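Local coordinates for protein ribonucleoside-diphosphate reductase subunit beta (Clostridium botulinum, PDB 6ZJK) that forms the iron-carrying R2 subunit of a ribonucleotide reductase, which probably supplies the radical for reducing ribonucleoside diphosphates to deoxyribonucleoside diphosphates, at residues I76-N79 with E80-K83; P154-R157 with D158-D162; N94-D97 with K98-F102. One frame throughout, in Å; residues are numbered along the deposited sequence.

In the fold
From the N terminus the chain first reaches contact 1 (76-83), where an extended loop turns into the short helix 79-84; contact 3 (94-102) follows as a run of the long helix 90-118, and contact 2 (154-162) spans helix 154-161 and the first residue beyond it, after helix 124-151. Each is local, between residues close in the chain, and closes no loop, so the three stand in series and none encloses or crosses another. Contacts 2 and 3 do meet, with I160 packed against D97, I100 and S101, their centres about 11 Å apart. Contact 1 touches neither and leans on helices 124-151 and 225-255. In contact 2, R157 and I160 rest on helix 124-151, while Y161 and D162 reach the second subunit.

Contact 1 of 3, residues I76-N79 with E80-K83; sequences ISLN and EDIK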
loop_
_atom_site.group_PDB
_atom_site.type_symbol
_atom_site.label_atom_id
_atom_site.label_comp_id
_atom_site.label_asym_id
_atom_site.label_seq_id
_atom_site.Cartn_x
_atom_site.Cartn_y
_atom_site.Cartn_z
ATOM N N ILE A 76 5.411 19.007 -9.831
ATOM C CA ILE A 76 4.923 19.581 -11.049
ATOM C C ILE A 76 4.391 20.960 -10.738
ATOM O O ILE A 76 3.486 21.094 -10.017
ATOM C CB ILE A 76 3.832 18.706 -11.635
ATOM C CG1 ILE A 76 4.410 17.396 -12.103
ATOM C CG2 ILE A 76 3.178 19.402 -12.783
ATOM C CD1 ILE A 76 3.441 16.277 -11.986
ATOM N N SER A 77 4.950 21.970 -11.335
ATOM C CA SER A 77 4.526 23.319 -10.979
ATOM C C SER A 77 3.200 23.693 -11.635
ATOM O O SER A 77 2.994 23.469 -12.830
ATOM C CB SER A 77 5.583 24.328 -11.403
ATOM O OG SER A 77 4.979 25.589 -11.577
ATOM N N LEU A 78 2.381 24.382 -10.838
ATOM C CA LEU A 78 1.041 24.836 -11.203
ATOM C C LEU A 78 1.004 26.341 -11.457
ATOM O O LEU A 78 -0.079 26.935 -11.478
ATOM C CB LEU A 78 0.021 24.461 -10.121
ATOM C CG LEU A 78 -0.265 22.961 -9.980
ATOM C CD1 LEU A 78 -1.347 22.676 -8.932
ATOM C CD2 LEU A 78 -0.648 22.340 -11.334
ATOM N N ASN A 79 2.169 26.983 -11.598
ATOM C CA ASN A 79 2.231 28.438 -11.630
ATOM C C ASN A 79 1.346 29.011 -12.728
ATOM O O ASN A 79 0.713 30.051 -12.527
ATOM C CB ASN A 79 3.676 28.896 -11.811
ATOM C CG ASN A 79 4.464 28.884 -10.512
ATOM O OD1 ASN A 79 3.989 28.409 -9.473
ATOM N ND2 ASN A 79 5.686 29.399 -10.566
ATOM N N GLU A 80 1.267 28.341 -13.885
ATOM C CA GLU A 80 0.430 28.854 -14.969
ATOM C C GLU A 80 -1.051 28.659 -14.670
ATOM O O GLU A 80 -1.874 29.520 -15.006
ATOM C CB GLU A 80 0.793 28.179 -16.299
ATOM C CG GLU A 80 2.105 28.651 -16.911
ATOM C CD GLU A 80 2.162 30.165 -17.057
ATOM O OE1 GLU A 80 1.271 30.734 -17.733
ATOM O OE2 GLU A 80 3.085 30.790 -16.489
ATOM N N ASP A 81 -1.405 27.557 -14.003
ATOM C CA ASP A 81 -2.803 27.316 -13.662
ATOM C C ASP A 81 -3.310 28.279 -12.586
ATOM O O ASP A 81 -4.506 28.605 -12.568
ATOM C CB ASP A 81 -2.993 25.875 -13.184
ATOM C CG ASP A 81 -2.703 24.837 -14.290
ATOM O OD1 ASP A 81 -1.944 25.149 -15.242
ATOM O OD2 ASP A 81 -3.294 23.730 -14.235
ATOM N N ILE A 82 -2.431 28.764 -11.703
ATOM C CA ILE A 82 -2.860 29.757 -10.714
ATOM C C ILE A 82 -3.394 31.005 -11.407
ATOM O O ILE A 82 -4.447 31.538 -11.039
ATOM C CB ILE A 82 -1.695 30.095 -9.769
ATOM C CG1 ILE A 82 -1.256 28.841 -8.990
ATOM C CG2 ILE A 82 -2.112 31.191 -8.831
ATOM C CD1 ILE A 82 -0.036 29.046 -8.115
ATOM N N LYS A 83 -2.711 31.449 -12.462
ATOM C CA LYS A 83 -3.197 32.676 -13.086
ATOM C C LYS A 83 -4.464 32.418 -13.897
ATOM O O LYS A 83 -5.392 33.234 -13.887
ATOM C CB LYS A 83 -2.116 33.249 -14.005
ATOM C CG LYS A 83 -0.660 33.082 -13.534
ATOM C CD LYS A 83 0.182 34.274 -14.004
ATOM C CE LYS A 83 1.568 33.876 -14.507
ATOM N NZ LYS A 83 2.509 35.016 -14.683
#
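The carbonyl oxygen of L78 takes the backbone N-H of I82, with 3.0 Å between L78 O and I82 N, and this bond closes the first turn of helix 79-84. The donor lies nearly in line with the carbonyl, at a C=O...N angle of 170°. I82 also covers this oxygen with hydrocarbon: its CG1 comes to 3.3 Å from L78 O, because chi1 of -62° lays CG1 beside the backbone N and hence over the bonded carbonyl. One residue further, the aliphatic CG of K83 approaches the carbonyl of N79, CG to O 3.5 Å.

Just upstream the chain is held by S77, whose OG accepts the backbone N-H of N79, OG to N 3.1 Å and 169°, in an ST turn. Serine suits this place, since its short hydroxyl can reach forward to the amide two residues on, at the start of a helix whose N-cap position is L78. The leucine side chain is buried, set on Y146 and T150 of helix 124-151 and on A226; L78 CD2 lies a loose 4.2 Å from D81 OD2, the two side chains crossing at a slant. D81 turns its carboxylate elsewhere: OD1 bonds to the backbone N of A226 and OD2 to the hydroxyl of T227. A buried aspartate accepting two bonds at the start of helix 225-255 would probably be stabilised in its charged form, pinning one helix start to another.

Contact 2 of 3, residues P154-R157 with D158-D162; sequences PITR and DKIYD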
loop_
_atom_site.group_PDB
_atom_site.type_symbol
_atom_site.label_atom_id
_atom_site.label_comp_id
_atom_site.label_asym_id
_atom_site.label_seq_id
_atom_site.Cartn_x
_atom_site.Cartn_y
_atom_site.Cartn_z
ATOM N N PRO A 154 -8.634 28.757 0.531
ATOM C CA PRO A 154 -9.202 27.682 1.372
ATOM C C PRO A 154 -10.721 27.588 1.334
ATOM O O PRO A 154 -11.258 26.481 1.465
ATOM C CB PRO A 154 -8.725 28.056 2.793
ATOM C CG PRO A 154 -7.511 28.831 2.600
ATOM C CD PRO A 154 -7.753 29.634 1.330
ATOM N N ILE A 155 -11.433 28.712 1.205
ATOM C CA ILE A 155 -12.885 28.590 1.279
ATOM C C ILE A 155 -13.434 27.937 0.014
ATOM O O ILE A 155 -14.191 26.961 0.083
ATOM C CB ILE A 155 -13.524 29.966 1.541
ATOM C CG1 ILE A 155 -13.053 30.512 2.883
ATOM C CG2 ILE A 155 -15.033 29.860 1.582
ATOM C CD1 ILE A 155 -13.989 30.240 4.029
ATOM N N THR A 156 -12.959 28.306 -1.181
ATOM C CA THR A 156 -13.322 27.660 -2.445
ATOM C C THR A 156 -12.939 26.182 -2.451
ATOM O O THR A 156 -13.660 25.357 -3.022
ATOM C CB THR A 156 -12.656 28.385 -3.615
ATOM O OG1 THR A 156 -13.068 29.755 -3.621
ATOM C CG2 THR A 156 -13.030 27.729 -4.934
ATOM N N ARG A 157 -11.738 25.904 -1.928
ATOM C CA ARG A 157 -11.202 24.547 -1.877
ATOM C C ARG A 157 -12.145 23.604 -1.148
ATOM O O ARG A 157 -12.440 22.499 -1.640
ATOM C CB ARG A 157 -9.840 24.564 -1.172
ATOM C CG ARG A 157 -9.187 23.227 -0.921
ATOM C CD ARG A 157 -8.096 23.348 0.187
ATOM N NE ARG A 157 -8.664 23.569 1.513
ATOM C CZ ARG A 157 -8.066 24.244 2.490
ATOM N NH1 ARG A 157 -6.871 24.789 2.302
ATOM N NH2 ARG A 157 -8.666 24.375 3.660
ATOM N N ASP A 158 -12.624 24.030 0.033
ATOM C CA ASP A 158 -13.495 23.189 0.854
ATOM C C ASP A 158 -14.860 23.015 0.204
ATOM O O ASP A 158 -15.505 21.977 0.392
ATOM C CB ASP A 158 -13.650 23.783 2.272
ATOM C CG ASP A 158 -12.442 23.499 3.195
ATOM O OD1 ASP A 158 -11.474 22.830 2.771
ATOM O OD2 ASP A 158 -12.457 23.965 4.363
ATOM N N LYS A 159 -15.313 24.027 -0.548
ATOM C CA LYS A 159 -16.567 23.941 -1.285
ATOM C C LYS A 159 -16.492 22.873 -2.383
ATOM O O LYS A 159 -17.478 22.182 -2.644
ATOM C CB LYS A 159 -16.896 25.308 -1.881
ATOM C CG LYS A 159 -18.327 25.469 -2.386
ATOM C CD LYS A 159 -18.354 26.412 -3.584
ATOM C CE LYS A 159 -19.741 27.030 -3.826
ATOM N NZ LYS A 159 -19.749 28.224 -4.696
ATOM N N ILE A 160 -15.333 22.739 -3.040
ATOM C CA ILE A 160 -15.169 21.714 -4.073
ATOM C C ILE A 160 -15.091 20.322 -3.446
ATOM O O ILE A 160 -15.726 19.379 -3.931
ATOM C CB ILE A 160 -13.954 22.022 -4.962
ATOM C CG1 ILE A 160 -14.230 23.288 -5.789
ATOM C CG2 ILE A 160 -13.630 20.824 -5.883
ATOM C CD1 ILE A 160 -12.986 23.916 -6.369
ATOM N N TYR A 161 -14.308 20.176 -2.363
ATOM C CA TYR A 161 -14.338 18.947 -1.566
ATOM C C TYR A 161 -15.774 18.491 -1.288
ATOM O O TYR A 161 -16.100 17.309 -1.448
ATOM C CB TYR A 161 -13.629 19.145 -0.223
ATOM C CG TYR A 161 -12.108 19.031 -0.091
ATOM C CD1 TYR A 161 -11.315 18.296 -0.968
ATOM C CD2 TYR A 161 -11.488 19.628 0.999
ATOM C CE1 TYR A 161 -9.907 18.204 -0.759
ATOM C CE2 TYR A 161 -10.138 19.562 1.209
ATOM C CZ TYR A 161 -9.339 18.855 0.352
ATOM O OH TYR A 161 -7.989 18.840 0.674
ATOM N N ASP A 162 -16.649 19.415 -0.863
ATOM C CA ASP A 162 -17.982 19.072 -0.368
ATOM C C ASP A 162 -19.050 19.068 -1.467
ATOM O O ASP A 162 -20.244 19.041 -1.154
ATOM C CB ASP A 162 -18.414 20.048 0.732
ATOM C CG ASP A 162 -17.762 19.755 2.071
ATOM O OD1 ASP A 162 -17.413 18.589 2.334
ATOM O OD2 ASP A 162 -17.594 20.697 2.866
#
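R157 and D158, neighbours in sequence, lie side by side and are joined by a salt bridge in which R157 NE meets D158 OD1 at 3.2 Å; a weaker bond runs from NH2 of R157 to the same oxygen. The oxygen lies in the guanidinium plane but is itself approached from above the carboxylate, the two planes being 52° apart. The arginine chain leaves with CG anti to the backbone N (chi1 175°) and bends at chi3, which brings the guanidinium of R157 back over P154, whose CA sits 3.7 Å above its plane.

The packed side of helix 154-161 belongs to R157, I160 and Y161. R157 is buried against L148 and N52 of the second subunit. I160 CD1 lies 4.1 Å from T156 CG2, two branched side chains pointing the same way one turn apart, and beyond I160 come helices 90-118 and 124-151. The Y161 hydroxyl bonds to S145 and to the backbone N of N52 of the second subunit. A straight bond of 3.1 Å runs from Y161 N to R157 O. D158, partly exposed, marks the border; P154, I155 and K159 are exposed, the long lysine leading away.

NH1 of R157 is salt-bridged to D149, so the arginine spans two acids, which should favour the charged guanidinium; D158 OD1 also has a long, weak ion pair with R53 of the second subunit.

Contact 3 of 3, residues N94-D97 with K98-F102; sequences NAFD and KIISF
K98 folds back along its own helix to lie across N94, one turn earlier. K98 CB starts 3.7 Å from N94 O, and CG keeps to the same oxygen because chi1 of -71° sets it beside the backbone N, on the side from which that carbonyl comes. K98 CD stays over it as well, at 3.5 Å from N94 O, before the chain passes to the amide of the asparagine. There K98 CE lies 3.0 Å from N94 OD1, a tight contact rather than a hydrogen bond, made by the methylene next to the ammonium group, whose charge probably polarises its C-H bonds. A bend at chi4 (-58°) then turns NZ aside, to a salt bridge with D167 and a weak bond to Q163. A long flexible lysine suits this place: its side chain packs on W282 and V286, and its amine still reaches an acid.

Underneath runs the regular i to i+4 hydrogen bonding of helix 90-118, part of the largely helical fold of the R2 family, whose helices enclose the iron pair. I99 N bonds to A95 O at 3.1 Å, and the hydrocarbon of I99 covers that oxygen too, with I99 CG1 at 3.3 Å from A95 O. The small side chain of A95 is consistent with the close approach of helix 190-220, where both it and I99 touch F214.

On another side of the helix, F96 CZ meets I100 CD1 at 4.3 Å, an apolar contact one turn apart. The side chain of I100 is about 12 Å from a bound iron(III) ion. D97, buried beside them, is salt-bridged through OD1 to R93 one turn back, while that same OD1 lies in the plane of the F96 ring, at its edge, where the partly positive C-H rim can face a carboxylate oxygen.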
loop_
_atom_site.group_PDB
_atom_site.type_symbol
_atom_site.label_atom_id
_atom_site.label_comp_id
_atom_site.label_asym_id
_atom_site.label_seq_id
_atom_site.Cartn_x
_atom_site.Cartn_y
_atom_site.Cartn_z
ATOM N N ASN A 94 -18.248 24.917 -13.124
ATOM C CA ASN A 94 -19.259 23.940 -12.735
ATOM C C ASN A 94 -18.802 22.528 -13.066
ATOM O O ASN A 94 -18.875 21.622 -12.223
ATOM C CB ASN A 94 -20.584 24.253 -13.448
ATOM C CG ASN A 94 -21.630 23.173 -13.241
ATOM O OD1 ASN A 94 -22.306 23.149 -12.223
ATOM N ND2 ASN A 94 -21.781 22.282 -14.225
ATOM N N ALA A 95 -18.241 22.339 -14.258
ATOM C CA ALA A 95 -17.797 21.004 -14.634
ATOM C C ALA A 95 -16.557 20.596 -13.841
ATOM O O ALA A 95 -16.498 19.488 -13.306
ATOM C CB ALA A 95 -17.533 20.953 -16.141
ATOM N N PHE A 96 -15.591 21.509 -13.705
ATOM C CA PHE A 96 -14.349 21.244 -12.976
ATOM C C PHE A 96 -14.610 20.841 -11.521
ATOM O O PHE A 96 -14.018 19.875 -11.021
ATOM C CB PHE A 96 -13.437 22.476 -13.082
ATOM C CG PHE A 96 -12.100 22.332 -12.378
ATOM C CD1 PHE A 96 -11.991 22.576 -11.011
ATOM C CD2 PHE A 96 -10.951 22.016 -13.087
ATOM C CE1 PHE A 96 -10.754 22.438 -10.343
ATOM C CE2 PHE A 96 -9.707 21.876 -12.429
ATOM C CZ PHE A 96 -9.618 22.091 -11.066
ATOM N N ASP A 97 -15.464 21.589 -10.812
ATOM C CA ASP A 97 -15.717 21.308 -9.396
ATOM C C ASP A 97 -16.336 19.925 -9.198
ATOM O O ASP A 97 -15.923 19.166 -8.314
ATOM C CB ASP A 97 -16.637 22.385 -8.795
ATOM C CG ASP A 97 -16.018 23.790 -8.812
ATOM O OD1 ASP A 97 -14.858 23.940 -9.265
ATOM O OD2 ASP A 97 -16.702 24.759 -8.381
ATOM N N LYS A 98 -17.349 19.582 -10.002
ATOM C CA LYS A 98 -18.048 18.314 -9.791
ATOM C C LYS A 98 -17.186 17.109 -10.162
ATOM O O LYS A 98 -17.273 16.055 -9.522
ATOM C CB LYS A 98 -19.360 18.299 -10.574
ATOM C CG LYS A 98 -20.408 19.249 -9.986
ATOM C CD LYS A 98 -21.472 19.600 -10.996
ATOM C CE LYS A 98 -22.354 20.714 -10.460
ATOM N NZ LYS A 98 -22.978 20.308 -9.169
ATOM N N ILE A 99 -16.372 17.234 -11.201
ATOM C CA ILE A 99 -15.604 16.094 -11.673
ATOM C C ILE A 99 -14.495 15.765 -10.686
ATOM O O ILE A 99 -14.302 14.602 -10.302
ATOM C CB ILE A 99 -15.042 16.378 -13.073
ATOM C CG1 ILE A 99 -16.153 16.313 -14.131
ATOM C CG2 ILE A 99 -13.901 15.457 -13.374
ATOM C CD1 ILE A 99 -15.732 16.878 -15.445
ATOM N N ILE A 100 -13.754 16.785 -10.255
ATOM C CA ILE A 100 -12.629 16.511 -9.373
ATOM C C ILE A 100 -13.118 16.071 -7.992
ATOM O O ILE A 100 -12.452 15.283 -7.315
ATOM C CB ILE A 100 -11.670 17.712 -9.343
ATOM C CG1 ILE A 100 -10.267 17.228 -8.958
ATOM C CG2 ILE A 100 -12.161 18.760 -8.404
ATOM C CD1 ILE A 100 -9.162 18.160 -9.378
ATOM N N SER A 101 -14.298 16.520 -7.567
ATOM C CA SER A 101 -14.773 15.941 -6.312
ATOM C C SER A 101 -15.207 14.491 -6.515
ATOM O O SER A 101 -14.909 13.624 -5.685
ATOM C CB SER A 101 -15.913 16.769 -5.739
ATOM O OG SER A 101 -16.601 16.049 -4.735
ATOM N N PHE A 102 -15.757 14.128 -7.672
ATOM C CA PHE A 102 -16.103 12.738 -7.963
ATOM C C PHE A 102 -14.869 11.854 -8.052
ATOM O O PHE A 102 -14.838 10.761 -7.473
ATOM C CB PHE A 102 -16.892 12.671 -9.273
ATOM C CG PHE A 102 -17.278 11.285 -9.677
ATOM C CD1 PHE A 102 -18.086 10.502 -8.858
ATOM C CD2 PHE A 102 -16.833 10.757 -10.877
ATOM C CE1 PHE A 102 -18.445 9.223 -9.235
ATOM C CE2 PHE A 102 -17.190 9.466 -11.257
ATOM C CZ PHE A 102 -18.010 8.710 -10.435
#